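Long-range contact in urocanate hydratase (Paenibacillus sp. Soil724D2, PDB 7NED), which catalyses the hydration of thiourocanate in bacterial ergothioneine breakdown, and probably of urocanate, with bound NAD+ as cofactor: residues L71-G76 and M93-L98. Sequence-based numbering, arbitrary orientation.
Sequences LVIQSG and MANCNL
S75 and C96 meet where two parallel strands run out: the backbone N of C96 donates to S75 OG over 2.8 Å, with an N-H...O angle of 157°. Just before it, two backbone bonds make the parallel ladder. A94 N donates to I73 O at 3.2 Å, and S75 N to A94 O at 2.9 Å, the alternation expected of parallel strands, whose axes run almost parallel. M93 CA also brings a C-H to I73 O, which thus receives two donors.

Beyond the ladder, N95 reaches across with its amide oxygen. OD1 lies 2.9 Å from G76 N in a weak, bent hydrogen bond (125°) and 3.0 Å from S75 CA. Its other end, ND2, makes a weak bond to M93 SD, so the two weak bonds together probably limit the amide's rotation. I73 and M93 share one face of the sheet and lie side by side there, CB to CB 3.7 Å. CG of M93 sits between backbone N and carbonyl carbon (chi1 44°), and the bend at chi3 sets CE 3.8 Å from I73 CD1.

Further out, strand 475-480 flanks 91-95 on its other edge, M93 and N95 packing on it, within the mixed sheet. R50 holds the carbonyl oxygens of Q74 and S75. D459 of the second subunit bonds S75 OG, Q74 NE2 and N97 ND2. An alanine in place of S75 would probably leave the C96 N-H without its acceptor and cost that aspartate one of its partners. The buried serine hydroxyl therefore serves two ends, joining the strand termini within the chain and tying them to a carboxylate across the dimer interface.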
loop_
_atom_site.group_PDB
_atom_site.type_symbol
_atom_site.label_atom_id
_atom_site.label_comp_id
_atom_site.label_asym_id
_atom_site.label_seq_id
_atom_site.Cartn_x
_atom_site.Cartn_y
_atom_site.Cartn_z
ATOM N N LEU A 71 -4.755 1.717 18.030
ATOM C CA LEU A 71 -3.807 2.810 17.869
ATOM C C LEU A 71 -3.298 2.837 16.432
ATOM O O LEU A 71 -2.838 1.821 15.906
ATOM C CB LEU A 71 -2.629 2.636 18.844
ATOM C CG LEU A 71 -1.329 3.420 18.589
ATOM C CD1 LEU A 71 -1.574 4.953 18.643
ATOM C CD2 LEU A 71 -0.238 3.018 19.577
ATOM N N VAL A 72 -3.350 3.997 15.811
ATOM C CA VAL A 72 -2.853 4.177 14.452
ATOM C C VAL A 72 -1.479 4.815 14.514
ATOM O O VAL A 72 -1.315 5.890 15.111
ATOM C CB VAL A 72 -3.806 5.043 13.627
ATOM C CG1 VAL A 72 -3.091 5.538 12.399
ATOM C CG2 VAL A 72 -5.075 4.230 13.285
ATOM N N ILE A 73 -0.487 4.156 13.913
ATOM C CA ILE A 73 0.873 4.698 13.853
ATOM C C ILE A 73 1.210 4.959 12.379
ATOM O O ILE A 73 0.970 4.102 11.508
ATOM C CB ILE A 73 1.886 3.747 14.529
ATOM C CG1 ILE A 73 1.716 3.831 16.052
ATOM C CG2 ILE A 73 3.360 4.100 14.126
ATOM C CD1 ILE A 73 2.412 2.675 16.793
ATOM N N GLN A 74 1.796 6.125 12.110
ATOM C CA GLN A 74 2.094 6.555 10.744
ATOM C C GLN A 74 3.571 6.930 10.671
ATOM O O GLN A 74 4.012 7.873 11.348
ATOM C CB GLN A 74 1.187 7.738 10.349
ATOM C CG GLN A 74 1.394 8.306 8.953
ATOM C CD GLN A 74 2.322 9.520 8.928
ATOM O OE1 GLN A 74 2.300 10.353 9.840
ATOM N NE2 GLN A 74 3.125 9.631 7.873
ATOM N N SER A 75 4.305 6.270 9.770
ATOM C CA SER A 75 5.767 6.320 9.760
ATOM C C SER A 75 6.340 6.581 11.162
ATOM O O SER A 75 7.064 7.555 11.390
ATOM C CB SER A 75 6.217 7.370 8.741
ATOM O OG SER A 75 5.977 6.871 7.434
ATOM N N GLY A 76 5.989 5.722 12.114
ATOM C CA GLY A 76 6.608 5.728 13.411
ATOM C C GLY A 76 6.062 6.750 14.378
ATOM O O GLY A 76 6.629 6.910 15.470
ATOM N N MET A 93 -0.267 0.020 11.516
ATOM C CA MET A 93 0.733 1.027 11.198
ATOM C C MET A 93 1.152 0.926 9.740
ATOM O O MET A 93 1.111 -0.150 9.132
ATOM C CB MET A 93 1.956 0.872 12.127
ATOM C CG MET A 93 2.414 -0.543 12.316
ATOM S SD MET A 93 4.152 -0.521 12.902
ATOM C CE MET A 93 3.755 -0.175 14.600
ATOM N N ALA A 94 1.587 2.051 9.186
ATOM C CA ALA A 94 2.058 2.093 7.807
ATOM C C ALA A 94 3.258 3.011 7.796
ATOM O O ALA A 94 3.144 4.174 8.199
ATOM C CB ALA A 94 0.961 2.575 6.840
ATOM N N ASN A 95 4.431 2.470 7.431
ATOM C CA ASN A 95 5.702 3.169 7.614
ATOM C C ASN A 95 6.448 3.321 6.291
ATOM O O ASN A 95 6.736 2.338 5.600
ATOM C CB ASN A 95 6.568 2.449 8.658
ATOM C CG ASN A 95 5.879 2.375 10.010
ATOM O OD1 ASN A 95 5.436 3.401 10.537
ATOM N ND2 ASN A 95 5.748 1.173 10.558
ATOM N N CYS A 96 6.709 4.567 5.948
ATOM C CA CYS A 96 7.636 5.017 4.929
ATOM C C CYS A 96 7.059 4.655 3.525
ATOM O O CYS A 96 7.766 4.272 2.602
ATOM C CB CYS A 96 9.027 4.427 5.225
ATOM S SG CYS A 96 10.311 5.088 4.162
ATOM N N ASN A 97 5.735 4.782 3.369
ATOM C CA ASN A 97 5.072 4.568 2.073
ATOM C C ASN A 97 4.960 5.877 1.296
ATOM O O ASN A 97 4.406 6.850 1.789
ATOM C CB ASN A 97 3.703 3.942 2.291
ATOM C CG ASN A 97 3.821 2.604 3.008
ATOM O OD1 ASN A 97 4.187 1.595 2.397
ATOM N ND2 ASN A 97 3.597 2.610 4.324
ATOM N N LEU A 98 5.511 5.906 0.101
ATOM C CA LEU A 98 5.544 7.093 -0.746
ATOM C C LEU A 98 4.958 6.724 -2.086
ATOM O O LEU A 98 5.243 5.636 -2.590
ATOM C CB LEU A 98 6.971 7.615 -0.977
ATOM C CG LEU A 98 7.717 8.052 0.271
ATOM C CD1 LEU A 98 9.197 8.343 -0.030
ATOM C CD2 LEU A 98 7.009 9.282 0.774
#